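Local coordinates for transcriptional regulator ComR (Streptococcus vestibularis F0396, PDB 6HU8), which acts as a pheromone-responsive regulator of competence in the RNPP family and probably binds DNA through its helix-turn-helix domain, at residues E117-T122 against S159-L164; E127-F132 against I166-Y171; G248-E253 against T268-K273. All coordinates share one frame; numbering follows the deposited sequence.

All three contacts lie in the tetratricopeptide-type helical domain, in a peptide-free form of the regulator. Contacts 1 and 2 join the same two helices, 117-131 and 160-173, at points whose centres are 12 Å apart. Contact 1 is near the N-terminal ends and largely polar, whereas contact 2 is near the C-terminal ends and built around two tyrosines. Contact 3 belongs to a later pair of helices, 246-261 and 264-279, whose segments run antiparallel. Its centre is about 25 Å from that of contact 2 and about 32 Å from that of contact 1, and it touches neither. Helix 200-219 packs on one segment of each contact: 159-164, 166-171 and 248-253.

Contact 1 of 3, residues E117-T122 against S159-L164; sequences EEELLT and STNDLL
The amide nitrogen of N161 bonds to the carboxylate of E119, ND2 to OE2, at 2.8 Å and nearly straight (168°). The bond lies in the plane of the N161 amide but reaches OE2 from above the carboxylate, 56° out of its plane, and the two side chains cross at about a right angle. E119 starts out pointing away from helix 160-173; a bend at chi2 brings the carboxylate back to N161. E119 OE1 serves Y78 and K82, and K82 also bonds to N161 OD1, so this lysine of helix 76-87 joins both partners and its charge probably favours an ionised E119. At the oxygen end of the amide, T122 OG1 lies 3.0 Å from N161 OD1, a weak bond whose proton may instead turn to E118 O. In this tetratricopeptide-type array of helices, the two segments cross at 50° with axes 10.0 Å apart, a gap bridged by side chains. Next to the polar cluster, T122 CG2 meets L164 CD1 at 3.6 Å, and L164 also packs on I86. S159 and D162 form a capping box at the start of helix 160-173: S159 OG accepts from D162 N, and D162 OD2 from S159 N.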
ATOM      1  N   GLU A 117       4.654   0.699 -14.603  1.00 37.10           N
ATOM      2  CA  GLU A 117       4.626   1.833 -13.698  1.00 39.30           C
ATOM      3  C   GLU A 117       4.144   1.474 -12.294  1.00 34.99           C
ATOM      4  O   GLU A 117       4.699   1.949 -11.303  1.00 34.82           O
ATOM      5  CB  GLU A 117       3.736   2.909 -14.295  1.00 39.08           C
ATOM      6  CG  GLU A 117       3.964   4.293 -13.799  1.00 43.70           C
ATOM      7  CD  GLU A 117       3.174   5.287 -14.642  1.00 39.59           C
ATOM      8  OE1 GLU A 117       3.691   5.748 -15.692  1.00 41.98           O
ATOM      9  OE2 GLU A 117       2.023   5.580 -14.255  1.00 39.88           O
ATOM     10  N   GLU A 118       3.105   0.651 -12.212  1.00 32.49           N
ATOM     11  CA  GLU A 118       2.511   0.333 -10.915  1.00 35.39           C
ATOM     12  C   GLU A 118       3.429  -0.495 -10.024  1.00 37.58           C
ATOM     13  O   GLU A 118       3.410  -0.354  -8.806  1.00 35.62           O
ATOM     14  CB  GLU A 118       1.198  -0.422 -11.092  1.00 36.55           C
ATOM     15  CG  GLU A 118       0.220   0.255 -12.001  1.00 42.60           C
ATOM     16  CD  GLU A 118       0.319  -0.232 -13.445  1.00 44.64           C
ATOM     17  OE1 GLU A 118       1.379  -0.017 -14.094  1.00 40.97           O
ATOM     18  OE2 GLU A 118      -0.686  -0.821 -13.913  1.00 41.74           O
ATOM     19  N   GLU A 119       4.196  -1.399 -10.628  1.00 35.87           N
ATOM     20  CA  GLU A 119       5.148  -2.182  -9.865  1.00 36.41           C
ATOM     21  C   GLU A 119       6.278  -1.290  -9.375  1.00 38.27           C
ATOM     22  O   GLU A 119       6.704  -1.384  -8.212  1.00 37.35           O
ATOM     23  CB  GLU A 119       5.702  -3.342 -10.700  1.00 37.86           C
ATOM     24  CG  GLU A 119       4.665  -4.435 -11.004  1.00 35.59           C
ATOM     25  CD  GLU A 119       4.124  -5.120  -9.744  1.00 41.83           C
ATOM     26  OE1 GLU A 119       4.904  -5.351  -8.784  1.00 43.69           O
ATOM     27  OE2 GLU A 119       2.912  -5.437  -9.709  1.00 43.06           O
ATOM     28  N   LEU A 120       6.747  -0.418 -10.260  1.00 35.31           N
ATOM     29  CA  LEU A 120       7.831   0.492  -9.933  1.00 34.13           C
ATOM     30  C   LEU A 120       7.421   1.423  -8.815  1.00 36.42           C
ATOM     31  O   LEU A 120       8.234   1.720  -7.945  1.00 33.66           O
ATOM     32  CB  LEU A 120       8.243   1.307 -11.161  1.00 32.58           C
ATOM     33  CG  LEU A 120       9.061   0.524 -12.196  1.00 34.14           C
ATOM     34  CD1 LEU A 120       9.228   1.320 -13.496  1.00 35.62           C
ATOM     35  CD2 LEU A 120      10.413   0.174 -11.595  1.00 34.17           C
ATOM     36  N   LEU A 121       6.175   1.902  -8.852  1.00 35.68           N
ATOM     37  CA  LEU A 121       5.665   2.762  -7.768  1.00 35.14           C
ATOM     38  C   LEU A 121       5.625   2.013  -6.438  1.00 36.27           C
ATOM     39  O   LEU A 121       5.928   2.576  -5.381  1.00 39.54           O
ATOM     40  CB  LEU A 121       4.268   3.297  -8.082  1.00 37.37           C
ATOM     41  CG  LEU A 121       3.664   4.110  -6.914  1.00 37.19           C
ATOM     42  CD1 LEU A 121       4.398   5.439  -6.768  1.00 35.63           C
ATOM     43  CD2 LEU A 121       2.167   4.340  -7.096  1.00 34.86           C
ATOM     44  N   THR A 122       5.245   0.738  -6.485  1.00 37.24           N
ATOM     45  CA  THR A 122       5.229  -0.077  -5.276  1.00 36.51           C
ATOM     46  C   THR A 122       6.597  -0.063  -4.606  1.00 41.16           C
ATOM     47  O   THR A 122       6.698   0.044  -3.373  1.00 41.43           O
ATOM     48  CB  THR A 122       4.797  -1.533  -5.575  1.00 41.57           C
ATOM     49  OG1 THR A 122       3.364  -1.587  -5.661  1.00 42.94           O
ATOM     50  CG2 THR A 122       5.247  -2.464  -4.464  1.00 46.91           C
ATOM     51  N   SER A 159      -6.115  -4.852  -4.599  1.00 37.18           N
ATOM     52  CA  SER A 159      -4.979  -5.747  -4.741  1.00 40.32           C
ATOM     53  C   SER A 159      -3.888  -5.364  -3.751  1.00 41.44           C
ATOM     54  O   SER A 159      -3.991  -4.349  -3.061  1.00 36.39           O
ATOM     55  CB  SER A 159      -4.414  -5.681  -6.160  1.00 40.91           C
ATOM     56  OG  SER A 159      -3.947  -4.357  -6.438  1.00 40.31           O
ATOM     57  N   THR A 160      -2.814  -6.142  -3.728  1.00 37.42           N
ATOM     58  CA  THR A 160      -1.680  -5.805  -2.880  1.00 41.38           C
ATOM     59  C   THR A 160      -1.103  -4.464  -3.300  1.00 38.49           C
ATOM     60  O   THR A 160      -0.882  -3.605  -2.439  1.00 38.93           O
ATOM     61  CB  THR A 160      -0.584  -6.883  -2.915  1.00 39.50           C
ATOM     62  OG1 THR A 160      -1.150  -8.134  -2.530  1.00 41.49           O
ATOM     63  CG2 THR A 160       0.529  -6.535  -1.934  1.00 42.36           C
ATOM     64  N   ASN A 161      -0.895  -4.247  -4.605  1.00 37.93           N
ATOM     65  CA  ASN A 161      -0.421  -2.936  -5.054  1.00 36.46           C
ATOM     66  C   ASN A 161      -1.379  -1.819  -4.634  1.00 35.38           C
ATOM     67  O   ASN A 161      -0.933  -0.744  -4.214  1.00 35.87           O
ATOM     68  CB  ASN A 161      -0.223  -2.875  -6.586  1.00 38.46           C
ATOM     69  CG  ASN A 161       0.961  -3.688  -7.057  1.00 38.69           C
ATOM     70  OD1 ASN A 161       1.827  -4.069  -6.266  1.00 39.82           O
ATOM     71  ND2 ASN A 161       1.011  -3.951  -8.356  1.00 37.50           N
ATOM     72  N   ASP A 162      -2.684  -2.058  -4.759  1.00 32.58           N
ATOM     73  CA  ASP A 162      -3.679  -1.065  -4.317  1.00 38.05           C
ATOM     74  C   ASP A 162      -3.501  -0.721  -2.834  1.00 38.60           C
ATOM     75  O   ASP A 162      -3.539   0.456  -2.437  1.00 36.84           O
ATOM     76  CB  ASP A 162      -5.109  -1.573  -4.528  1.00 37.94           C
ATOM     77  CG  ASP A 162      -5.479  -1.717  -5.987  1.00 41.51           C
ATOM     78  OD1 ASP A 162      -4.840  -1.065  -6.843  1.00 40.67           O
ATOM     79  OD2 ASP A 162      -6.429  -2.485  -6.265  1.00 41.34           O
ATOM     80  N   LEU A 163      -3.320  -1.764  -2.020  1.00 36.62           N
ATOM     81  CA  LEU A 163      -3.134  -1.599  -0.578  1.00 38.01           C
ATOM     82  C   LEU A 163      -1.896  -0.780  -0.281  1.00 37.07           C
ATOM     83  O   LEU A 163      -1.875  -0.013   0.681  1.00 36.74           O
ATOM     84  CB  LEU A 163      -3.038  -2.956   0.122  1.00 37.36           C
ATOM     85  CG  LEU A 163      -4.340  -3.756   0.179  1.00 38.47           C
ATOM     86  CD1 LEU A 163      -4.109  -5.018   0.969  1.00 39.65           C
ATOM     87  CD2 LEU A 163      -5.472  -2.951   0.793  1.00 43.02           C
ATOM     88  N   LEU A 164      -0.870  -0.912  -1.116  1.00 34.57           N
ATOM     89  CA  LEU A 164       0.349  -0.151  -0.887  1.00 32.83           C
ATOM     90  C   LEU A 164       0.181   1.316  -1.319  1.00 37.00           C
ATOM     91  O   LEU A 164       0.723   2.212  -0.681  1.00 35.57           O
ATOM     92  CB  LEU A 164       1.531  -0.814  -1.597  1.00 36.67           C
ATOM     93  CG  LEU A 164       1.902  -2.162  -0.954  1.00 41.40           C
ATOM     94  CD1 LEU A 164       2.975  -2.889  -1.745  1.00 46.76           C
ATOM     95  CD2 LEU A 164       2.349  -1.984   0.476  1.00 37.37           C
TER

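Contact 2 of 3, residues E127-F132 against I166-Y171; sequences ENILSF and IDYYFY
N128 begins the contact by giving its ND2 hydrogen to Y168 OH at 2.8 Å, with the hydroxyl close to the plane of the amide. The amide and ring planes are 38° apart. R138 bonds to N128 OD1, fixing which end of the amide faces the tyrosine. Y168 passes N128 at a slant, its CE1 3.9 Å from N128 CB, while Y145 meets its ring edge-to-face.

One residue on, I129 packs against three residues of the other helix. Its CG1 stands over one face of the Y171 ring, 3.9 Å from the centroid and displaced toward the rim, a CH-pi contact. The same carbon reaches the edge of the Y168 ring at CD1 (4.2 Å), so the two tyrosines receive it in different ways. I129 CD1 continues to the carboxylate of D167, 3.9 Å from its CG. Y171 holds its CG anti to its own backbone N (chi1 -172°), which sends the ring past I129, the two side chains running in opposite directions.

At S131 the hydroxyl donates back to E127 O at 2.8 Å. F132 then leaves helical angles with positive phi, in a Schellman motif with two bonds back into the last turn. Y171 OH lies beside this turn, 3.2 Å from F132 C, and is hydrogen-bonded to T133 O just beyond it. The segments run in roughly the same direction, 42° apart, with helix 139-152 between them in the chain and packed on Y168 and Y169, an arrangement characteristic of the tetratricopeptide-type alpha solenoid.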
ATOM      1  N   GLU A 127      10.046   2.098  -0.222  1.00 44.52           N
ATOM      2  CA  GLU A 127      11.321   2.741   0.051  1.00 44.96           C
ATOM      3  C   GLU A 127      11.124   4.087   0.747  1.00 49.59           C
ATOM      4  O   GLU A 127      11.814   4.378   1.723  1.00 48.04           O
ATOM      5  CB  GLU A 127      12.115   2.924  -1.238  1.00 45.63           C
ATOM      6  CG  GLU A 127      13.552   3.351  -1.013  1.00 52.65           C
ATOM      7  CD  GLU A 127      14.240   3.786  -2.299  1.00 58.59           C
ATOM      8  OE1 GLU A 127      15.339   3.271  -2.584  1.00 63.30           O
ATOM      9  OE2 GLU A 127      13.689   4.651  -3.015  1.00 60.15           O
ATOM     10  N   ASN A 128      10.191   4.900   0.245  1.00 44.84           N
ATOM     11  CA  ASN A 128       9.934   6.216   0.818  1.00 47.02           C
ATOM     12  C   ASN A 128       9.454   6.115   2.277  1.00 50.20           C
ATOM     13  O   ASN A 128      10.026   6.741   3.160  1.00 53.18           O
ATOM     14  CB  ASN A 128       8.921   6.986  -0.038  1.00 48.63           C
ATOM     15  CG  ASN A 128       9.549   7.591  -1.303  1.00 49.69           C
ATOM     16  OD1 ASN A 128      10.741   7.429  -1.551  1.00 49.71           O
ATOM     17  ND2 ASN A 128       8.738   8.284  -2.106  1.00 46.43           N
ATOM     18  N   ILE A 129       8.423   5.315   2.529  1.00 47.76           N
ATOM     19  CA  ILE A 129       7.919   5.127   3.887  1.00 50.04           C
ATOM     20  C   ILE A 129       9.006   4.560   4.812  1.00 53.47           C
ATOM     21  O   ILE A 129       9.275   5.132   5.868  1.00 55.56           O
ATOM     22  CB  ILE A 129       6.676   4.191   3.924  1.00 48.64           C
ATOM     23  CG1 ILE A 129       5.505   4.822   3.169  1.00 49.36           C
ATOM     24  CG2 ILE A 129       6.263   3.885   5.370  1.00 47.30           C
ATOM     25  CD1 ILE A 129       4.300   3.925   3.027  1.00 41.45           C
ATOM     26  N   LEU A 130       9.630   3.450   4.414  1.00 49.22           N
ATOM     27  CA  LEU A 130      10.666   2.811   5.235  1.00 47.83           C
ATOM     28  C   LEU A 130      11.828   3.736   5.581  1.00 55.15           C
ATOM     29  O   LEU A 130      12.477   3.563   6.611  1.00 54.28           O
ATOM     30  CB  LEU A 130      11.229   1.580   4.535  1.00 50.61           C
ATOM     31  CG  LEU A 130      10.444   0.272   4.625  1.00 54.14           C
ATOM     32  CD1 LEU A 130      10.919  -0.673   3.538  1.00 49.35           C
ATOM     33  CD2 LEU A 130      10.596  -0.371   6.004  1.00 53.12           C
ATOM     34  N   SER A 131      12.091   4.716   4.720  1.00 52.02           N
ATOM     35  CA  SER A 131      13.217   5.615   4.927  1.00 52.67           C
ATOM     36  C   SER A 131      12.787   6.989   5.445  1.00 55.49           C
ATOM     37  O   SER A 131      13.630   7.843   5.713  1.00 58.64           O
ATOM     38  CB  SER A 131      13.997   5.782   3.627  1.00 55.62           C
ATOM     39  OG  SER A 131      13.271   6.600   2.720  1.00 57.56           O
ATOM     40  N   PHE A 132      11.477   7.195   5.576  1.00 53.49           N
ATOM     41  CA  PHE A 132      10.910   8.471   6.029  1.00 56.05           C
ATOM     42  C   PHE A 132      11.193   9.619   5.069  1.00 55.24           C
ATOM     43  O   PHE A 132      11.274  10.779   5.484  1.00 53.10           O
ATOM     44  CB  PHE A 132      11.429   8.843   7.425  1.00 57.59           C
ATOM     45  CG  PHE A 132      10.796   8.062   8.539  1.00 61.81           C
ATOM     46  CD1 PHE A 132      11.326   6.843   8.943  1.00 63.83           C
ATOM     47  CD2 PHE A 132       9.675   8.554   9.198  1.00 66.17           C
ATOM     48  CE1 PHE A 132      10.741   6.126   9.977  1.00 61.84           C
ATOM     49  CE2 PHE A 132       9.089   7.838  10.231  1.00 67.81           C
ATOM     50  CZ  PHE A 132       9.622   6.625  10.619  1.00 62.42           C
ATOM     51  N   ILE A 166      -2.579   2.804  -1.034  1.00 35.25           N
ATOM     52  CA  ILE A 166      -3.388   3.276   0.088  1.00 38.79           C
ATOM     53  C   ILE A 166      -2.497   3.528   1.310  1.00 38.53           C
ATOM     54  O   ILE A 166      -2.747   4.440   2.099  1.00 41.02           O
ATOM     55  CB  ILE A 166      -4.514   2.269   0.431  1.00 37.16           C
ATOM     56  CG1 ILE A 166      -5.558   2.262  -0.685  1.00 36.95           C
ATOM     57  CG2 ILE A 166      -5.179   2.616   1.777  1.00 38.61           C
ATOM     58  CD1 ILE A 166      -6.655   1.234  -0.508  1.00 38.94           C
ATOM     59  N   ASP A 167      -1.441   2.737   1.456  1.00 35.00           N
ATOM     60  CA  ASP A 167      -0.457   3.011   2.497  1.00 37.50           C
ATOM     61  C   ASP A 167       0.197   4.393   2.279  1.00 39.31           C
ATOM     62  O   ASP A 167       0.321   5.190   3.224  1.00 35.63           O
ATOM     63  CB  ASP A 167       0.601   1.908   2.521  1.00 39.91           C
ATOM     64  CG  ASP A 167       1.186   1.691   3.894  1.00 45.73           C
ATOM     65  OD1 ASP A 167       0.840   2.455   4.825  1.00 46.90           O
ATOM     66  OD2 ASP A 167       1.992   0.748   4.033  1.00 47.19           O
ATOM     67  N   TYR A 168       0.589   4.684   1.036  1.00 37.45           N
ATOM     68  CA  TYR A 168       1.233   5.964   0.712  1.00 38.11           C
ATOM     69  C   TYR A 168       0.278   7.130   0.971  1.00 39.66           C
ATOM     70  O   TYR A 168       0.695   8.222   1.402  1.00 37.75           O
ATOM     71  CB  TYR A 168       1.700   5.986  -0.747  1.00 37.79           C
ATOM     72  CG  TYR A 168       2.880   6.894  -1.024  1.00 36.06           C
ATOM     73  CD1 TYR A 168       3.979   6.924  -0.168  1.00 41.58           C
ATOM     74  CD2 TYR A 168       2.910   7.705  -2.161  1.00 41.64           C
ATOM     75  CE1 TYR A 168       5.067   7.745  -0.427  1.00 42.19           C
ATOM     76  CE2 TYR A 168       3.996   8.523  -2.436  1.00 40.12           C
ATOM     77  CZ  TYR A 168       5.068   8.542  -1.566  1.00 42.73           C
ATOM     78  OH  TYR A 168       6.142   9.349  -1.842  1.00 43.69           O
ATOM     79  N   TYR A 169      -1.002   6.898   0.704  1.00 38.92           N
ATOM     80  CA  TYR A 169      -2.031   7.894   1.001  1.00 38.68           C
ATOM     81  C   TYR A 169      -2.053   8.209   2.504  1.00 43.29           C
ATOM     82  O   TYR A 169      -1.950   9.374   2.898  1.00 41.32           O
ATOM     83  CB  TYR A 169      -3.406   7.410   0.511  1.00 38.23           C
ATOM     84  CG  TYR A 169      -4.580   8.112   1.177  1.00 41.81           C
ATOM     85  CD1 TYR A 169      -4.765   9.495   1.045  1.00 41.73           C
ATOM     86  CD2 TYR A 169      -5.508   7.394   1.927  1.00 42.90           C
ATOM     87  CE1 TYR A 169      -5.838  10.142   1.661  1.00 43.02           C
ATOM     88  CE2 TYR A 169      -6.585   8.038   2.557  1.00 44.29           C
ATOM     89  CZ  TYR A 169      -6.739   9.408   2.415  1.00 44.77           C
ATOM     90  OH  TYR A 169      -7.794  10.046   3.024  1.00 43.78           O
ATOM     91  N   PHE A 170      -2.164   7.181   3.346  1.00 37.79           N
ATOM     92  CA  PHE A 170      -2.144   7.386   4.798  1.00 40.56           C
ATOM     93  C   PHE A 170      -0.868   8.098   5.236  1.00 45.53           C
ATOM     94  O   PHE A 170      -0.893   8.959   6.128  1.00 41.27           O
ATOM     95  CB  PHE A 170      -2.292   6.051   5.536  1.00 35.78           C
ATOM     96  CG  PHE A 170      -3.635   5.414   5.344  1.00 32.80           C
ATOM     97  CD1 PHE A 170      -4.783   6.200   5.275  1.00 36.37           C
ATOM     98  CD2 PHE A 170      -3.759   4.044   5.228  1.00 35.63           C
ATOM     99  CE1 PHE A 170      -6.037   5.633   5.100  1.00 34.76           C
ATOM    100  CE2 PHE A 170      -5.017   3.466   5.055  1.00 38.19           C
ATOM    101  CZ  PHE A 170      -6.152   4.264   4.979  1.00 36.17           C
ATOM    102  N   TYR A 171       0.240   7.750   4.584  1.00 41.70           N
ATOM    103  CA  TYR A 171       1.523   8.409   4.809  1.00 43.43           C
ATOM    104  C   TYR A 171       1.460   9.920   4.554  1.00 45.70           C
ATOM    105  O   TYR A 171       2.186  10.678   5.192  1.00 48.88           O
ATOM    106  CB  TYR A 171       2.580   7.770   3.920  1.00 42.67           C
ATOM    107  CG  TYR A 171       4.012   8.206   4.153  1.00 45.01           C
ATOM    108  CD1 TYR A 171       4.670   7.898   5.334  1.00 47.03           C
ATOM    109  CD2 TYR A 171       4.726   8.865   3.155  1.00 45.35           C
ATOM    110  CE1 TYR A 171       6.001   8.264   5.536  1.00 49.34           C
ATOM    111  CE2 TYR A 171       6.050   9.232   3.341  1.00 48.40           C
ATOM    112  CZ  TYR A 171       6.685   8.930   4.534  1.00 52.03           C
ATOM    113  OH  TYR A 171       8.003   9.295   4.723  1.00 51.20           O
TER

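Contact 3 of 3, residues G248-E253 against T268-K273; sequences GVYILE and TENYDK
The ring of Y250 carries K273 CB over one face, 4.2 Å from the centroid and 18° off the normal, in a CH-pi contact. Farther out, the extended lysine chain brings CD to 3.7 Å from Y250 CE1, so it is the aliphatic part of K273 that lies across the ring. The second ring, that of Y271, is approached obliquely by I251, whose two branches, CG1 and CG2, both come to 3.9 Å from Y271 CE1. The far end of Y271 is held by D297 and K255, which bond to its hydroxyl, while residues of helix 285-296 also pack on its ring.

Between the tyrosines the backbones are close, with axes 7.7 Å apart and directions 172° apart, as in an antiparallel helical hairpin of the tetratricopeptide-type domain. Y250 CB rests 3.3 Å from N270 O. N270 crosses E253 at about a right angle, its ND2 3.6 Å from E253 CG. With CG opposite the backbone N (chi1 -168°) and the rest of the chain extended, E253 passes across the amide. A water connects the two polar groups, donating to E253 OE1 at 2.7 Å and accepting from N270 ND2 at 3.0 Å.

N270 OD1 is buried here without a partner in the model, and the charged ends of E253 and K273 are not in contact. Cohesion therefore rests on van der Waals packing, partly on the two tyrosine rings, and direct polar pairing between these segments gives way to a single water bridge.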
ATOM      1  N   GLY A 248       1.060  -4.564  19.206  1.00 32.69           N
ATOM      2  CA  GLY A 248       0.772  -3.263  18.628  1.00 33.74           C
ATOM      3  C   GLY A 248      -0.712  -2.968  18.525  1.00 34.19           C
ATOM      4  O   GLY A 248      -1.139  -1.812  18.613  1.00 37.47           O
ATOM      5  N   VAL A 249      -1.509  -4.014  18.355  1.00 32.50           N
ATOM      6  CA  VAL A 249      -2.956  -3.850  18.233  1.00 34.81           C
ATOM      7  C   VAL A 249      -3.587  -3.515  19.581  1.00 38.16           C
ATOM      8  O   VAL A 249      -4.390  -2.581  19.697  1.00 37.07           O
ATOM      9  CB  VAL A 249      -3.606  -5.119  17.639  1.00 35.45           C
ATOM     10  CG1 VAL A 249      -5.109  -4.953  17.567  1.00 36.26           C
ATOM     11  CG2 VAL A 249      -3.037  -5.393  16.236  1.00 33.22           C
ATOM     12  N   TYR A 250      -3.223  -4.270  20.612  1.00 34.19           N
ATOM     13  CA  TYR A 250      -3.756  -3.998  21.948  1.00 37.17           C
ATOM     14  C   TYR A 250      -3.246  -2.679  22.547  1.00 38.12           C
ATOM     15  O   TYR A 250      -3.922  -2.062  23.387  1.00 36.31           O
ATOM     16  CB  TYR A 250      -3.455  -5.177  22.870  1.00 37.20           C
ATOM     17  CG  TYR A 250      -4.349  -6.340  22.520  1.00 34.90           C
ATOM     18  CD1 TYR A 250      -5.713  -6.275  22.758  1.00 38.45           C
ATOM     19  CD2 TYR A 250      -3.842  -7.476  21.917  1.00 35.92           C
ATOM     20  CE1 TYR A 250      -6.547  -7.315  22.422  1.00 39.74           C
ATOM     21  CE2 TYR A 250      -4.675  -8.521  21.566  1.00 40.48           C
ATOM     22  CZ  TYR A 250      -6.027  -8.432  21.835  1.00 39.90           C
ATOM     23  OH  TYR A 250      -6.861  -9.469  21.491  1.00 47.77           O
ATOM     24  N   ILE A 251      -2.074  -2.230  22.114  1.00 35.04           N
ATOM     25  CA  ILE A 251      -1.578  -0.922  22.556  1.00 32.73           C
ATOM     26  C   ILE A 251      -2.491   0.186  22.017  1.00 35.94           C
ATOM     27  O   ILE A 251      -2.881   1.092  22.763  1.00 34.14           O
ATOM     28  CB  ILE A 251      -0.115  -0.673  22.098  1.00 35.55           C
ATOM     29  CG1 ILE A 251       0.863  -1.544  22.893  1.00 36.61           C
ATOM     30  CG2 ILE A 251       0.259   0.812  22.228  1.00 36.35           C
ATOM     31  CD1 ILE A 251       2.316  -1.457  22.380  1.00 36.21           C
ATOM     32  N   LEU A 252      -2.844   0.112  20.734  1.00 32.97           N
ATOM     33  CA  LEU A 252      -3.785   1.073  20.133  1.00 38.90           C
ATOM     34  C   LEU A 252      -5.153   1.040  20.810  1.00 39.24           C
ATOM     35  O   LEU A 252      -5.740   2.094  21.063  1.00 38.33           O
ATOM     36  CB  LEU A 252      -3.967   0.818  18.628  1.00 33.13           C
ATOM     37  CG  LEU A 252      -2.845   1.251  17.689  1.00 38.15           C
ATOM     38  CD1 LEU A 252      -2.953   0.515  16.343  1.00 39.62           C
ATOM     39  CD2 LEU A 252      -2.916   2.773  17.470  1.00 40.16           C
ATOM     40  N   GLU A 253      -5.674  -0.154  21.094  1.00 35.46           N
ATOM     41  CA  GLU A 253      -6.958  -0.238  21.794  1.00 37.47           C
ATOM     42  C   GLU A 253      -6.866   0.386  23.200  1.00 41.36           C
ATOM     43  O   GLU A 253      -7.826   1.002  23.695  1.00 38.59           O
ATOM     44  CB  GLU A 253      -7.449  -1.691  21.893  1.00 40.43           C
ATOM     45  CG  GLU A 253      -8.915  -1.766  22.340  1.00 42.98           C
ATOM     46  CD  GLU A 253      -9.492  -3.164  22.357  1.00 44.73           C
ATOM     47  OE1 GLU A 253     -10.591  -3.331  22.919  1.00 41.75           O
ATOM     48  OE2 GLU A 253      -8.865  -4.092  21.802  1.00 45.85           O
ATOM     49  N   THR A 268      -5.515  -0.222  31.014  1.00 40.16           N
ATOM     50  CA  THR A 268      -4.559  -1.103  31.697  1.00 35.34           C
ATOM     51  C   THR A 268      -4.719  -2.561  31.295  1.00 38.02           C
ATOM     52  O   THR A 268      -3.717  -3.262  31.088  1.00 37.83           O
ATOM     53  CB  THR A 268      -4.689  -1.019  33.224  1.00 38.47           C
ATOM     54  OG1 THR A 268      -4.544   0.333  33.623  1.00 35.10           O
ATOM     55  CG2 THR A 268      -3.592  -1.853  33.917  1.00 36.25           C
ATOM     56  N   GLU A 269      -5.964  -3.026  31.188  1.00 34.96           N
ATOM     57  CA  GLU A 269      -6.229  -4.390  30.722  1.00 38.34           C
ATOM     58  C   GLU A 269      -5.685  -4.615  29.310  1.00 37.93           C
ATOM     59  O   GLU A 269      -5.065  -5.649  29.028  1.00 34.96           O
ATOM     60  CB  GLU A 269      -7.737  -4.681  30.761  1.00 38.68           C
ATOM     61  CG  GLU A 269      -8.310  -4.672  32.193  1.00 42.22           C
ATOM     62  CD  GLU A 269      -9.821  -4.823  32.244  1.00 45.92           C
ATOM     63  OE1 GLU A 269     -10.466  -4.766  31.174  1.00 48.89           O
ATOM     64  OE2 GLU A 269     -10.360  -4.984  33.364  1.00 52.76           O
ATOM     65  N   ASN A 270      -5.900  -3.643  28.424  1.00 33.27           N
ATOM     66  CA  ASN A 270      -5.451  -3.769  27.040  1.00 32.04           C
ATOM     67  C   ASN A 270      -3.924  -3.715  26.914  1.00 36.59           C
ATOM     68  O   ASN A 270      -3.343  -4.487  26.136  1.00 34.77           O
ATOM     69  CB  ASN A 270      -6.113  -2.693  26.172  1.00 34.18           C
ATOM     70  CG  ASN A 270      -7.605  -2.953  25.979  1.00 39.82           C
ATOM     71  OD1 ASN A 270      -8.035  -4.110  25.904  1.00 46.78           O
ATOM     72  ND2 ASN A 270      -8.394  -1.893  25.893  1.00 39.97           N
ATOM     73  N   TYR A 271      -3.265  -2.860  27.698  1.00 32.65           N
ATOM     74  CA  TYR A 271      -1.799  -2.896  27.750  1.00 33.73           C
ATOM     75  C   TYR A 271      -1.311  -4.237  28.294  1.00 35.88           C
ATOM     76  O   TYR A 271      -0.303  -4.772  27.816  1.00 34.95           O
ATOM     77  CB  TYR A 271      -1.232  -1.765  28.608  1.00 34.70           C
ATOM     78  CG  TYR A 271      -0.869  -0.523  27.821  1.00 31.98           C
ATOM     79  CD1 TYR A 271       0.144  -0.548  26.860  1.00 34.45           C
ATOM     80  CD2 TYR A 271      -1.526   0.677  28.052  1.00 34.39           C
ATOM     81  CE1 TYR A 271       0.472   0.590  26.123  1.00 36.29           C
ATOM     82  CE2 TYR A 271      -1.200   1.822  27.327  1.00 34.30           C
ATOM     83  CZ  TYR A 271      -0.202   1.772  26.371  1.00 37.02           C
ATOM     84  OH  TYR A 271       0.121   2.909  25.662  1.00 38.66           O
ATOM     85  N   ASP A 272      -2.010  -4.785  29.286  1.00 32.59           N
ATOM     86  CA  ASP A 272      -1.583  -6.060  29.866  1.00 35.61           C
ATOM     87  C   ASP A 272      -1.719  -7.204  28.871  1.00 35.23           C
ATOM     88  O   ASP A 272      -0.874  -8.115  28.847  1.00 36.57           O
ATOM     89  CB  ASP A 272      -2.371  -6.394  31.144  1.00 33.52           C
ATOM     90  CG  ASP A 272      -1.856  -5.655  32.364  1.00 40.37           C
ATOM     91  OD1 ASP A 272      -0.781  -5.016  32.288  1.00 40.59           O
ATOM     92  OD2 ASP A 272      -2.522  -5.738  33.422  1.00 40.88           O
ATOM     93  N   LYS A 273      -2.779  -7.181  28.065  1.00 34.00           N
ATOM     94  CA  LYS A 273      -2.897  -8.113  26.946  1.00 34.68           C
ATOM     95  C   LYS A 273      -1.723  -7.986  25.979  1.00 38.58           C
ATOM     96  O   LYS A 273      -1.170  -8.995  25.531  1.00 36.68           O
ATOM     97  CB  LYS A 273      -4.202  -7.886  26.184  1.00 41.72           C
ATOM     98  CG  LYS A 273      -5.432  -8.463  26.855  1.00 39.73           C
ATOM     99  CD  LYS A 273      -6.683  -8.185  26.017  1.00 45.53           C
ATOM    100  CE  LYS A 273      -7.943  -8.659  26.743  1.00 51.47           C
ATOM    101  NZ  LYS A 273      -9.192  -8.153  26.115  1.00 52.59           N
TER
HETATM  102  O   HOH W   1     -11.295  -1.845  25.116  1.00 41.80           O